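Local coordinates for protein glycoside Hydrolase (Bacteroides uniformis, PDB 5TA0) that probably hydrolyses agarose-derived galactans as a GH86 glycoside hydrolase, here an engineered variant holding neoagarooctaose in its glycan pocket, at residues Pro167-Lys181 / Phe225-Asn237. Sequence-based numbering, arbitrary orientation.
Sequences PFGTASGEFYGRYIK and FHSTIAAQVKKFN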
loop_
_atom_site.group_PDB
_atom_site.type_symbol
_atom_site.label_atom_id
_atom_site.label_comp_id
_atom_site.label_asym_id
_atom_site.label_seq_id
_atom_site.Cartn_x
_atom_site.Cartn_y
_atom_site.Cartn_z
ATOM N N PRO A 167 20.105 20.129 16.419
ATOM C CA PRO A 167 18.680 20.229 16.137
ATOM C C PRO A 167 17.920 19.029 16.683
ATOM O O PRO A 167 18.490 17.952 16.859
ATOM C CB PRO A 167 18.602 20.279 14.602
ATOM C CG PRO A 167 19.896 19.780 14.143
ATOM C CD PRO A 167 20.904 20.159 15.178
ATOM N N PHE A 168 16.648 19.240 16.956
ATOM C CA PHE A 168 15.803 18.202 17.565
ATOM C C PHE A 168 15.870 16.887 16.812
ATOM O O PHE A 168 15.603 16.815 15.625
ATOM C CB PHE A 168 14.375 18.692 17.594
ATOM C CG PHE A 168 13.440 17.772 18.297
ATOM C CD1 PHE A 168 13.529 17.609 19.666
ATOM C CD2 PHE A 168 12.434 17.092 17.592
ATOM C CE1 PHE A 168 12.658 16.781 20.324
ATOM C CE2 PHE A 168 11.570 16.253 18.256
ATOM C CZ PHE A 168 11.668 16.115 19.612
ATOM N N GLY A 169 16.247 15.832 17.528
ATOM C CA GLY A 169 16.448 14.518 16.956
ATOM C C GLY A 169 17.877 14.135 16.609
ATOM O O GLY A 169 18.111 13.042 16.092
ATOM N N THR A 170 18.857 15.006 16.866
ATOM C CA THR A 170 20.252 14.695 16.542
ATOM C C THR A 170 20.680 13.365 17.170
ATOM O O THR A 170 21.235 12.510 16.469
ATOM C CB THR A 170 21.174 15.850 16.941
ATOM O OG1 THR A 170 20.884 16.987 16.094
ATOM C CG2 THR A 170 22.618 15.484 16.816
ATOM N N ALA A 171 20.411 13.178 18.456
ATOM C CA ALA A 171 20.850 11.953 19.131
ATOM C C ALA A 171 20.102 10.725 18.622
ATOM O O ALA A 171 20.697 9.674 18.399
ATOM C CB ALA A 171 20.718 12.072 20.629
ATOM N N SER A 172 18.803 10.852 18.416
ATOM C CA SER A 172 18.005 9.783 17.846
ATOM C C SER A 172 18.568 9.418 16.470
ATOM O O SER A 172 18.743 8.227 16.156
ATOM C CB SER A 172 16.548 10.225 17.687
ATOM O OG SER A 172 15.958 10.482 18.962
ATOM N N GLY A 173 18.876 10.440 15.670
ATOM C CA GLY A 173 19.430 10.201 14.347
ATOM C C GLY A 173 20.803 9.532 14.339
ATOM O O GLY A 173 21.077 8.681 13.508
ATOM N N GLU A 174 21.655 9.971 15.245
ATOM C CA GLU A 174 22.968 9.357 15.373
ATOM C C GLU A 174 22.820 7.897 15.771
ATOM O O GLU A 174 23.507 7.037 15.231
ATOM C CB GLU A 174 23.849 10.102 16.365
ATOM C CG GLU A 174 25.206 9.454 16.503
ATOM C CD GLU A 174 26.147 10.140 17.465
ATOM O OE1 GLU A 174 26.861 9.396 18.166
ATOM O OE2 GLU A 174 26.234 11.382 17.469
ATOM N N PHE A 175 21.935 7.609 16.731
ATOM C CA PHE A 175 21.669 6.221 17.076
ATOM C C PHE A 175 21.299 5.432 15.809
ATOM O O PHE A 175 21.805 4.329 15.565
ATOM C CB PHE A 175 20.545 6.113 18.137
ATOM C CG PHE A 175 19.959 4.728 18.206
ATOM C CD1 PHE A 175 20.644 3.683 18.841
ATOM C CD2 PHE A 175 18.773 4.435 17.562
ATOM C CE1 PHE A 175 20.140 2.391 18.798
ATOM C CE2 PHE A 175 18.289 3.143 17.526
ATOM C CZ PHE A 175 18.956 2.138 18.153
ATOM N N TYR A 176 20.345 5.958 15.046
ATOM C CA TYR A 176 19.848 5.209 13.876
ATOM C C TYR A 176 20.949 4.999 12.837
ATOM O O TYR A 176 21.133 3.896 12.304
ATOM C CB TYR A 176 18.659 5.956 13.284
ATOM C CG TYR A 176 17.725 5.207 12.355
ATOM C CD1 TYR A 176 17.742 3.809 12.184
ATOM C CD2 TYR A 176 16.739 5.916 11.673
ATOM C CE1 TYR A 176 16.804 3.166 11.381
ATOM C CE2 TYR A 176 15.799 5.269 10.879
ATOM C CZ TYR A 176 15.844 3.901 10.723
ATOM O OH TYR A 176 14.941 3.211 9.955
ATOM N N GLY A 177 21.688 6.064 12.534
ATOM C CA GLY A 177 22.787 5.945 11.557
ATOM C C GLY A 177 23.869 4.976 12.023
ATOM O O GLY A 177 24.340 4.154 11.237
ATOM N N ARG A 178 24.254 5.046 13.291
ATOM C CA ARG A 178 25.283 4.132 13.813
ATOM C C ARG A 178 24.771 2.704 13.820
ATOM O O ARG A 178 25.487 1.777 13.485
ATOM C CB ARG A 178 25.752 4.532 15.196
ATOM C CG ARG A 178 26.606 5.787 15.248
ATOM C CD ARG A 178 27.065 6.005 16.678
ATOM N NE ARG A 178 27.978 7.128 16.776
ATOM C CZ ARG A 178 29.250 7.104 16.410
ATOM N NH1 ARG A 178 29.799 5.990 15.982
ATOM N NH2 ARG A 178 29.965 8.229 16.480
ATOM N N TYR A 179 23.513 2.508 14.204
ATOM C CA TYR A 179 22.945 1.167 14.212
ATOM C C TYR A 179 23.085 0.518 12.836
ATOM O O TYR A 179 23.522 -0.644 12.706
ATOM C CB TYR A 179 21.447 1.227 14.605
ATOM C CG TYR A 179 20.780 -0.127 14.600
ATOM C CD1 TYR A 179 20.190 -0.620 13.445
ATOM C CD2 TYR A 179 20.796 -0.916 15.732
ATOM C CE1 TYR A 179 19.632 -1.892 13.410
ATOM C CE2 TYR A 179 20.198 -2.173 15.739
ATOM C CZ TYR A 179 19.636 -2.663 14.576
ATOM O OH TYR A 179 19.064 -3.907 14.542
ATOM N N ILE A 180 22.667 1.232 11.812
ATOM C CA ILE A 180 22.687 0.719 10.440
ATOM C C ILE A 180 24.130 0.379 10.050
ATOM O O ILE A 180 24.410 -0.718 9.546
ATOM C CB ILE A 180 22.045 1.707 9.442
ATOM C CG1 ILE A 180 20.552 1.910 9.730
ATOM C CG2 ILE A 180 22.244 1.257 8.000
ATOM C CD1 ILE A 180 20.018 3.214 9.190
ATOM N N LYS A 181 25.055 1.293 10.340
ATOM C CA LYS A 181 26.461 1.102 9.966
ATOM C C LYS A 181 27.098 -0.079 10.685
ATOM O O LYS A 181 27.897 -0.813 10.089
ATOM C CB LYS A 181 27.206 2.379 10.301
ATOM C CG LYS A 181 28.700 2.329 9.976
ATOM C CD LYS A 181 29.326 3.695 10.237
ATOM C CE LYS A 181 30.850 3.707 10.014
ATOM N NZ LYS A 181 31.612 2.959 11.050
ATOM N N PHE A 225 11.844 16.907 12.727
ATOM C CA PHE A 225 12.595 15.725 13.185
ATOM C C PHE A 225 12.953 14.794 12.027
ATOM O O PHE A 225 14.052 14.265 11.984
ATOM C CB PHE A 225 11.744 15.045 14.260
ATOM C CG PHE A 225 12.216 13.703 14.757
ATOM C CD1 PHE A 225 13.099 13.625 15.821
ATOM C CD2 PHE A 225 11.666 12.528 14.280
ATOM C CE1 PHE A 225 13.478 12.403 16.337
ATOM C CE2 PHE A 225 12.030 11.314 14.812
ATOM C CZ PHE A 225 12.933 11.249 15.843
ATOM N N HIS A 226 12.055 14.621 11.069
ATOM C CA HIS A 226 12.346 13.768 9.933
ATOM C C HIS A 226 13.556 14.249 9.115
ATOM O O HIS A 226 14.374 13.439 8.701
ATOM C CB HIS A 226 11.132 13.616 9.010
ATOM C CG HIS A 226 10.140 12.600 9.488
ATOM N ND1 HIS A 226 9.338 12.771 10.590
ATOM C CD2 HIS A 226 9.844 11.370 9.010
ATOM C CE1 HIS A 226 8.601 11.688 10.776
ATOM N NE2 HIS A 226 8.871 10.829 9.816
ATOM N N SER A 227 13.669 15.546 8.868
ATOM C CA SER A 227 14.846 16.064 8.143
ATOM C C SER A 227 16.126 15.787 8.918
ATOM O O SER A 227 17.128 15.380 8.350
ATOM C CB SER A 227 14.707 17.553 7.908
ATOM O OG SER A 227 13.628 17.832 7.017
ATOM N N THR A 228 16.067 15.980 10.236
ATOM C CA THR A 228 17.245 15.744 11.066
ATOM C C THR A 228 17.631 14.267 11.083
ATOM O O THR A 228 18.812 13.920 10.972
ATOM C CB THR A 228 17.000 16.311 12.456
ATOM O OG1 THR A 228 16.834 17.743 12.320
ATOM C CG2 THR A 228 18.173 16.016 13.415
ATOM N N ILE A 229 16.651 13.370 11.189
ATOM C CA ILE A 229 16.949 11.942 11.142
ATOM C C ILE A 229 17.574 11.552 9.799
ATOM O O ILE A 229 18.576 10.836 9.761
ATOM C CB ILE A 229 15.723 11.051 11.450
ATOM C CG1 ILE A 229 15.159 11.345 12.849
ATOM C CG2 ILE A 229 16.080 9.579 11.323
ATOM C CD1 ILE A 229 16.110 11.206 14.017
ATOM N N ALA A 230 16.999 12.034 8.702
ATOM C CA ALA A 230 17.524 11.704 7.389
ATOM C C ALA A 230 18.988 12.133 7.283
ATOM O O ALA A 230 19.841 11.370 6.778
ATOM C CB ALA A 230 16.676 12.336 6.300
ATOM N N ALA A 231 19.281 13.339 7.736
ATOM C CA ALA A 231 20.661 13.859 7.637
ATOM C C ALA A 231 21.635 13.018 8.457
ATOM O O ALA A 231 22.750 12.732 8.015
ATOM C CB ALA A 231 20.715 15.302 8.043
ATOM N N GLN A 232 21.220 12.600 9.651
ATOM C CA GLN A 232 22.090 11.766 10.493
ATOM C C GLN A 232 22.269 10.363 9.922
ATOM O O GLN A 232 23.377 9.820 9.932
ATOM C CB GLN A 232 21.545 11.681 11.913
ATOM C CG GLN A 232 21.630 12.978 12.694
ATOM C CD GLN A 232 23.040 13.317 13.134
ATOM O OE1 GLN A 232 23.396 13.111 14.289
ATOM N NE2 GLN A 232 23.849 13.823 12.216
ATOM N N VAL A 233 21.202 9.758 9.402
ATOM C CA VAL A 233 21.328 8.440 8.797
ATOM C C VAL A 233 22.309 8.504 7.624
ATOM O O VAL A 233 23.170 7.620 7.502
ATOM C CB VAL A 233 19.953 7.878 8.347
ATOM C CG1 VAL A 233 20.099 6.670 7.433
ATOM C CG2 VAL A 233 19.116 7.499 9.575
ATOM N N LYS A 234 22.177 9.534 6.792
ATOM C CA LYS A 234 23.020 9.694 5.598
ATOM C C LYS A 234 24.467 10.087 5.944
ATOM O O LYS A 234 25.398 9.725 5.201
ATOM C CB LYS A 234 22.378 10.689 4.633
ATOM C CG LYS A 234 21.100 10.151 3.984
ATOM C CD LYS A 234 20.346 11.234 3.233
ATOM C CE LYS A 234 19.000 10.742 2.724
ATOM N NZ LYS A 234 19.179 9.714 1.679
ATOM N N LYS A 235 24.677 10.796 7.053
ATOM C CA LYS A 235 26.052 11.063 7.556
ATOM C C LYS A 235 26.817 9.747 7.736
ATOM O O LYS A 235 27.990 9.619 7.332
ATOM C CB LYS A 235 25.994 11.827 8.881
ATOM C CG LYS A 235 27.321 12.007 9.629
ATOM C CD LYS A 235 27.123 12.749 10.959
ATOM C CE LYS A 235 28.365 12.668 11.845
ATOM N NZ LYS A 235 28.209 13.443 13.105
ATOM N N PHE A 236 26.178 8.753 8.335
ATOM C CA PHE A 236 26.799 7.463 8.553
ATOM C C PHE A 236 26.670 6.474 7.408
ATOM O O PHE A 236 27.459 5.544 7.310
ATOM C CB PHE A 236 26.288 6.852 9.870
ATOM C CG PHE A 236 26.737 7.618 11.081
ATOM C CD1 PHE A 236 25.972 8.617 11.613
ATOM C CD2 PHE A 236 27.966 7.334 11.679
ATOM C CE1 PHE A 236 26.384 9.330 12.725
ATOM C CE2 PHE A 236 28.386 8.061 12.776
ATOM C CZ PHE A 236 27.609 9.051 13.305
ATOM N N ASN A 237 25.646 6.636 6.565
ATOM C CA ASN A 237 25.288 5.672 5.509
ATOM C C ASN A 237 24.839 6.451 4.280
ATOM O O ASN A 237 23.645 6.626 4.029
ATOM C CB ASN A 237 24.147 4.747 5.981
ATOM C CG ASN A 237 24.415 4.145 7.318
ATOM O OD1 ASN A 237 25.106 3.123 7.444
ATOM N ND2 ASN A 237 23.906 4.802 8.362
HETATM O O HOH W 1 14.874 18.664 13.841
HETATM O O HOH W 2 26.300 12.419 14.628
#
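With CG trans to their carbonyl carbons (chi1 -67° in F236), F236 and R178 reach for each other, and the arginine chain, extended as far as NE, runs across the phenyl face. R178 CG makes a CH-pi contact 4.0 Å from the centroid of the F236 ring, while F236 CE2 lies beneath the centre of the guanidinium, whose plane is inclined 53° to the ring. F236 fits as a knob among E174, G177, R178 and K181. R178 NE meets E174 OE1 at 2.9 Å in a nearly straight salt bridge that approaches from above the carboxylate plane; E174 is also paired with R101. Replacing R178 by alanine removes the chain over F236 and is likely to bare that ring face and leave E174 with one positive partner fewer.

G169, G173 and G177, spaced four apart, bring the backbones close, as in GxxxG helix packing: G177 CA and V233 CA are 4.0 Å apart, and I229 CD1 packs 3.3 Å from G173 N. A CB on G177 would collide with F236 CD1. Past the end of its helix, N237 turns its amide back, and ND2 donates to G177 O (3.0 Å, almost straight) and to V233 O, tying both helices at this end. At the other, a water joins F168 O to T228 OG1, and F225 CD1 lies 3.6 Å from G169 CA. Between these ends, V233 CG2 packs 3.5 Å from Y176 CD2, and I229 CG2 meets the edge of the tyrosine ring.

Helices 170-183 and 219-236 run roughly parallel, their segments here crossing at -34°, as neighbours in the layer around the barrel's parallel strands. Y176 and I180 rest on L138 of strand 134-140, the Y176 hydroxyl bonds to E199 O on the next strand, and helices 86-94 and 107-123 cover F175 and Y179.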